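PDB 2J22: fucolectin-related protein from Streptococcus pneumoniae, which binds fucose as a carbohydrate-binding module and, as part of a pneumococcal virulence factor, probably recognises fucosylated blood group antigens. Local coordinates for residues I91-Y94 / E100-T103; S96-V101 / G123-I128. All blocks are in the same frame, centred on the assembly; numbering follows the deposited sequence.

Interaction 1. Residues I91-Y94 / E100-T103; sequences IIIY and EVFT
Ile93 and Phe102 face each other as a hydrogen-bonded antiparallel pair, and the backbone bonds around them define a classic beta bulge. Ile93 N donates to Phe102 O at 2.9 Å. The return bond is divided: Ile93 O accepts the amide of Val101, with N to O 2.7 Å, and more weakly that of Phe102, with N to O 3.3 Å. Two residues of 100-103 thus stand opposite one of 91-94, and the pairing slips by one residue, from Ile93 with Phe102 to Tyr94 with Glu100.

Ile93 makes the main apolar contacts, to Phe102 on the face they share and to Val101 within the bulge. The isoleucine splits its branches between these two partners: with CG2 anti to the backbone N, that methyl of Ile93 meets Val101 CG2 at 3.9 Å, while Ile93 CG1, beside the N (chi1 -49°), runs to the edge of the phenyl ring, 3.7 Å from Phe102 CD2.

On the other face, Ile92 CG2 lies 3.5 Å from Glu100 CG, the two side chains crossing at about a right angle, and also touches Thr103 OG1, whose side chain runs alongside in the same direction. Thr103 OG1 donates to Glu100 OE1 at 2.6 Å, from above the carboxylate plane, tying Glu100 and Thr103 together across the bulge.

The hairpin forms one margin of a five-stranded antiparallel sheet: strand 125-130 flanks 89-94 on its other side, and Leu118 and Leu121 of the opposing sheet pack against both Ile93 and Phe102.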
loop_
_atom_site.group_PDB
_atom_site.type_symbol
_atom_site.label_atom_id
_atom_site.label_comp_id
_atom_site.label_asym_id
_atom_site.label_seq_id
_atom_site.Cartn_x
_atom_site.Cartn_y
_atom_site.Cartn_z
ATOM N N ILE A 91 1.370 6.479 5.619
ATOM C CA ILE A 91 0.170 6.240 4.807
ATOM C C ILE A 91 -0.459 7.615 4.639
ATOM O O ILE A 91 -0.747 8.277 5.648
ATOM C CB ILE A 91 -0.809 5.294 5.565
ATOM C CG1 ILE A 91 -0.131 3.958 5.877
ATOM C CG2 ILE A 91 -2.170 5.167 4.819
ATOM C CD1 ILE A 91 -0.936 3.005 6.726
ATOM N N ILE A 92 -0.685 8.027 3.382
ATOM C CA ILE A 92 -1.229 9.326 3.073
ATOM C C ILE A 92 -2.445 9.146 2.190
ATOM O O ILE A 92 -2.350 8.499 1.149
ATOM C CB ILE A 92 -0.201 10.229 2.293
ATOM C CG1 ILE A 92 1.234 10.088 2.838
ATOM C CG2 ILE A 92 -0.634 11.675 2.437
ATOM C CD1 ILE A 92 2.348 10.507 1.880
ATOM N N ILE A 93 -3.563 9.739 2.573
ATOM C CA ILE A 93 -4.816 9.665 1.762
ATOM C C ILE A 93 -5.131 11.031 1.219
ATOM O O ILE A 93 -5.042 12.020 1.930
ATOM C CB ILE A 93 -5.984 9.050 2.611
ATOM C CG1 ILE A 93 -5.479 7.744 3.305
ATOM C CG2 ILE A 93 -7.296 8.876 1.751
ATOM C CD1 ILE A 93 -6.535 6.714 3.694
ATOM N N TYR A 94 -5.484 11.104 -0.074
ATOM C CA TYR A 94 -5.745 12.385 -0.716
ATOM C C TYR A 94 -7.178 12.459 -1.236
ATOM O O TYR A 94 -7.767 11.409 -1.536
ATOM C CB TYR A 94 -4.804 12.596 -1.903
ATOM C CG TYR A 94 -3.341 12.341 -1.655
ATOM C CD1 TYR A 94 -2.450 13.413 -1.355
ATOM C CD2 TYR A 94 -2.800 11.031 -1.757
ATOM C CE1 TYR A 94 -1.072 13.173 -1.113
ATOM C CE2 TYR A 94 -1.428 10.800 -1.551
ATOM C CZ TYR A 94 -0.583 11.871 -1.209
ATOM O OH TYR A 94 0.762 11.614 -1.044
ATOM N N GLU A 100 -3.894 16.282 0.454
ATOM C CA GLU A 100 -3.914 15.376 1.590
ATOM C C GLU A 100 -5.156 15.548 2.475
ATOM O O GLU A 100 -5.498 16.672 2.911
ATOM C CB GLU A 100 -2.632 15.581 2.396
ATOM C CG GLU A 100 -2.434 14.552 3.469
ATOM C CD GLU A 100 -2.129 15.185 4.799
ATOM O OE1 GLU A 100 -0.918 15.299 5.145
ATOM O OE2 GLU A 100 -3.089 15.599 5.464
ATOM N N VAL A 101 -5.830 14.444 2.772
ATOM C CA VAL A 101 -6.940 14.501 3.722
ATOM C C VAL A 101 -6.683 13.734 5.007
ATOM O O VAL A 101 -7.503 13.816 5.912
ATOM C CB VAL A 101 -8.304 14.044 3.102
ATOM C CG1 VAL A 101 -8.675 14.985 1.958
ATOM C CG2 VAL A 101 -8.242 12.559 2.632
ATOM N N PHE A 102 -5.574 12.980 5.089
ATOM C CA PHE A 102 -5.279 12.109 6.253
ATOM C C PHE A 102 -3.846 11.573 6.152
ATOM O O PHE A 102 -3.425 11.123 5.099
ATOM C CB PHE A 102 -6.274 10.930 6.320
ATOM C CG PHE A 102 -5.885 9.792 7.294
ATOM C CD1 PHE A 102 -6.235 9.850 8.651
ATOM C CD2 PHE A 102 -5.221 8.647 6.840
ATOM C CE1 PHE A 102 -5.910 8.787 9.550
ATOM C CE2 PHE A 102 -4.864 7.577 7.742
ATOM C CZ PHE A 102 -5.219 7.658 9.098
ATOM N N THR A 103 -3.091 11.615 7.233
ATOM C CA THR A 103 -1.760 11.003 7.226
ATOM C C THR A 103 -1.559 10.183 8.472
ATOM O O THR A 103 -1.940 10.620 9.538
ATOM C CB THR A 103 -0.679 12.081 7.166
ATOM O OG1 THR A 103 -0.853 12.804 5.950
ATOM C CG2 THR A 103 0.684 11.451 6.990
#

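Interaction 2. Residues S96-V101 / G123-I128; sequences SNDYEV and GKKVRI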
loop_
_atom_site.group_PDB
_atom_site.type_symbol
_atom_site.label_atom_id
_atom_site.label_comp_id
_atom_site.label_asym_id
_atom_site.label_seq_id
_atom_site.Cartn_x
_atom_site.Cartn_y
_atom_site.Cartn_z
ATOM N N SER A 96 -10.077 13.936 -4.197
ATOM C CA SER A 96 -10.108 13.866 -5.689
ATOM C C SER A 96 -9.323 14.977 -6.346
ATOM O O SER A 96 -9.113 14.933 -7.577
ATOM C CB SER A 96 -11.543 13.918 -6.239
ATOM O OG SER A 96 -12.179 15.113 -5.817
ATOM N N ASN A 97 -8.925 15.980 -5.550
ATOM C CA ASN A 97 -8.079 17.087 -6.052
ATOM C C ASN A 97 -6.595 16.986 -5.679
ATOM O O ASN A 97 -5.824 17.945 -5.812
ATOM C CB ASN A 97 -8.673 18.418 -5.596
ATOM C CG ASN A 97 -10.098 18.563 -6.050
ATOM O OD1 ASN A 97 -11.048 18.586 -5.239
ATOM N ND2 ASN A 97 -10.269 18.592 -7.375
ATOM N N ASP A 98 -6.219 15.793 -5.218
ATOM C CA ASP A 98 -4.832 15.432 -4.879
ATOM C C ASP A 98 -4.264 16.156 -3.680
ATOM O O ASP A 98 -3.054 16.232 -3.566
ATOM C CB ASP A 98 -3.854 15.634 -6.039
ATOM C CG ASP A 98 -3.972 14.587 -7.085
ATOM O OD1 ASP A 98 -4.274 13.412 -6.771
ATOM O OD2 ASP A 98 -3.810 14.875 -8.279
ATOM N N TYR A 99 -5.127 16.683 -2.816
ATOM C CA TYR A 99 -4.692 17.294 -1.575
ATOM C C TYR A 99 -4.844 16.263 -0.462
ATOM O O TYR A 99 -5.816 15.504 -0.399
ATOM C CB TYR A 99 -5.529 18.531 -1.238
ATOM C CG TYR A 99 -5.228 19.709 -2.113
ATOM C CD1 TYR A 99 -4.067 20.455 -1.948
ATOM C CD2 TYR A 99 -6.105 20.064 -3.118
ATOM C CE1 TYR A 99 -3.761 21.536 -2.817
ATOM C CE2 TYR A 99 -5.837 21.114 -3.961
ATOM C CZ TYR A 99 -4.684 21.868 -3.808
ATOM O OH TYR A 99 -4.458 22.913 -4.678
ATOM N N GLU A 100 -3.894 16.282 0.454
ATOM C CA GLU A 100 -3.914 15.376 1.590
ATOM C C GLU A 100 -5.156 15.548 2.475
ATOM O O GLU A 100 -5.498 16.672 2.911
ATOM C CB GLU A 100 -2.632 15.581 2.396
ATOM C CG GLU A 100 -2.434 14.552 3.469
ATOM C CD GLU A 100 -2.129 15.185 4.799
ATOM O OE1 GLU A 100 -0.918 15.299 5.145
ATOM O OE2 GLU A 100 -3.089 15.599 5.464
ATOM N N VAL A 101 -5.830 14.444 2.772
ATOM C CA VAL A 101 -6.940 14.501 3.722
ATOM C C VAL A 101 -6.683 13.734 5.007
ATOM O O VAL A 101 -7.503 13.816 5.912
ATOM C CB VAL A 101 -8.304 14.044 3.102
ATOM C CG1 VAL A 101 -8.675 14.985 1.958
ATOM C CG2 VAL A 101 -8.242 12.559 2.632
ATOM N N GLY A 123 -11.885 9.596 0.482
ATOM C CA GLY A 123 -10.636 9.760 -0.269
ATOM C C GLY A 123 -10.684 9.108 -1.636
ATOM O O GLY A 123 -11.526 8.191 -1.881
ATOM N N LYS A 124 -9.763 9.528 -2.508
ATOM C CA LYS A 124 -9.686 8.962 -3.847
ATOM C C LYS A 124 -8.374 8.215 -4.150
ATOM O O LYS A 124 -8.328 7.400 -5.116
ATOM C CB LYS A 124 -9.911 10.067 -4.894
ATOM C CG LYS A 124 -9.546 9.668 -6.315
ATOM C CD LYS A 124 -10.427 10.414 -7.224
ATOM C CE LYS A 124 -9.933 10.433 -8.626
ATOM N NZ LYS A 124 -9.958 9.093 -9.126
ATOM N N LYS A 125 -7.344 8.508 -3.345
ATOM C CA LYS A 125 -5.994 7.973 -3.570
ATOM C C LYS A 125 -5.294 7.667 -2.258
ATOM O O LYS A 125 -5.449 8.416 -1.266
ATOM C CB LYS A 125 -5.090 8.976 -4.329
ATOM C CG LYS A 125 -5.363 9.079 -5.789
ATOM C CD LYS A 125 -4.284 9.953 -6.458
ATOM C CE LYS A 125 -4.690 10.240 -7.919
ATOM N NZ LYS A 125 -3.773 11.264 -8.484
ATOM N N VAL A 126 -4.464 6.613 -2.289
ATOM C CA VAL A 126 -3.737 6.195 -1.091
ATOM C C VAL A 126 -2.285 5.936 -1.530
ATOM O O VAL A 126 -2.046 5.240 -2.556
ATOM C CB VAL A 126 -4.325 4.926 -0.412
ATOM C CG1 VAL A 126 -3.536 4.630 0.926
ATOM C CG2 VAL A 126 -5.831 5.016 -0.054
ATOM N N ARG A 127 -1.347 6.543 -0.792
ATOM C CA ARG A 127 0.088 6.458 -1.022
ATOM C C ARG A 127 0.724 5.838 0.205
ATOM O O ARG A 127 0.373 6.191 1.363
ATOM C CB ARG A 127 0.640 7.832 -1.139
ATOM C CG ARG A 127 2.086 7.919 -1.640
ATOM C CD ARG A 127 2.067 8.836 -2.863
ATOM N NE ARG A 127 3.310 9.414 -2.985
ATOM C CZ ARG A 127 3.863 9.833 -4.108
ATOM N NH1 ARG A 127 3.252 9.783 -5.289
ATOM N NH2 ARG A 127 5.053 10.327 -4.000
ATOM N N ILE A 128 1.627 4.891 -0.008
ATOM C CA ILE A 128 2.405 4.389 1.124
ATOM C C ILE A 128 3.843 4.829 0.762
ATOM O O ILE A 128 4.293 4.528 -0.342
ATOM C CB ILE A 128 2.283 2.847 1.187
ATOM C CG1 ILE A 128 0.856 2.403 1.579
ATOM C CG2 ILE A 128 3.346 2.310 2.193
ATOM C CD1 ILE A 128 0.618 0.907 1.494
#
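The turn of the hairpin between strands 89-94 and 100-108 meets the segment leading into strand 125-130, where the chain turns a corner at Lys124, in the beta-sandwich typical of galactose-binding-like domains. Asp98, on the turn, and Lys125 form a salt bridge: Lys125 NZ donates to Asp98 OD1 at 2.8 Å, reaching the oxygen on its syn side and only 18° out of the carboxylate plane. Lys125 is extended beyond CG, which carries its ammonium group out to the aspartate, and Lys125 CE lies 3.4 Å from Asp98 OD1. Asp98 OD2 is 3.6 Å from Lys125 NZ, which makes the grip one-sided.

Beside this bridge, Lys124 brings only its aliphatic part to the turn. Lys124 CD rests 3.8 Å from both CA and CB of Ser96, and CB lies against the serine backbone. The chain then bends at its last torsion (chi4 65°), and the ammonium group pairs with Asp63 of strand 59-64. The two lysines sit in a classic bulge opposite Tyr94, where both make backbone bonds to that residue.

Lys125 also packs beside Asp63, but its salt bridge goes to Asp98. Each positive charge has a carboxylate partner, which probably eases repulsion between them. Because the contact lies at the surface, solvent would be expected to screen the Asp98–Lys125 attraction, though the hydrogen bond to OD1 gives it a defined geometry.

In the fold
Interactions 1 and 2 lie about 6 Å apart, centre to centre, on the same side of the chain's centre, and both reach the same five-stranded antiparallel sheet. Along the chain, 91-94 leads into the turn and strand start of 96-101, which overlaps 100-103 at Glu100 and Val101; 123-128 follows strand 113-118, beginning at the last residue of 121-123 and turning the corner into 125-130. Strand 89-94 runs between 100-108 and 125-130, its backbone linking the contacts through probable hydrogen bonds, Tyr94 O to Lys124 N and Ile92 N to Arg127 O. Interaction 2 ties the turn to 125-130, beyond 89-94, holding the hairpin by side chains as well as strand pairing.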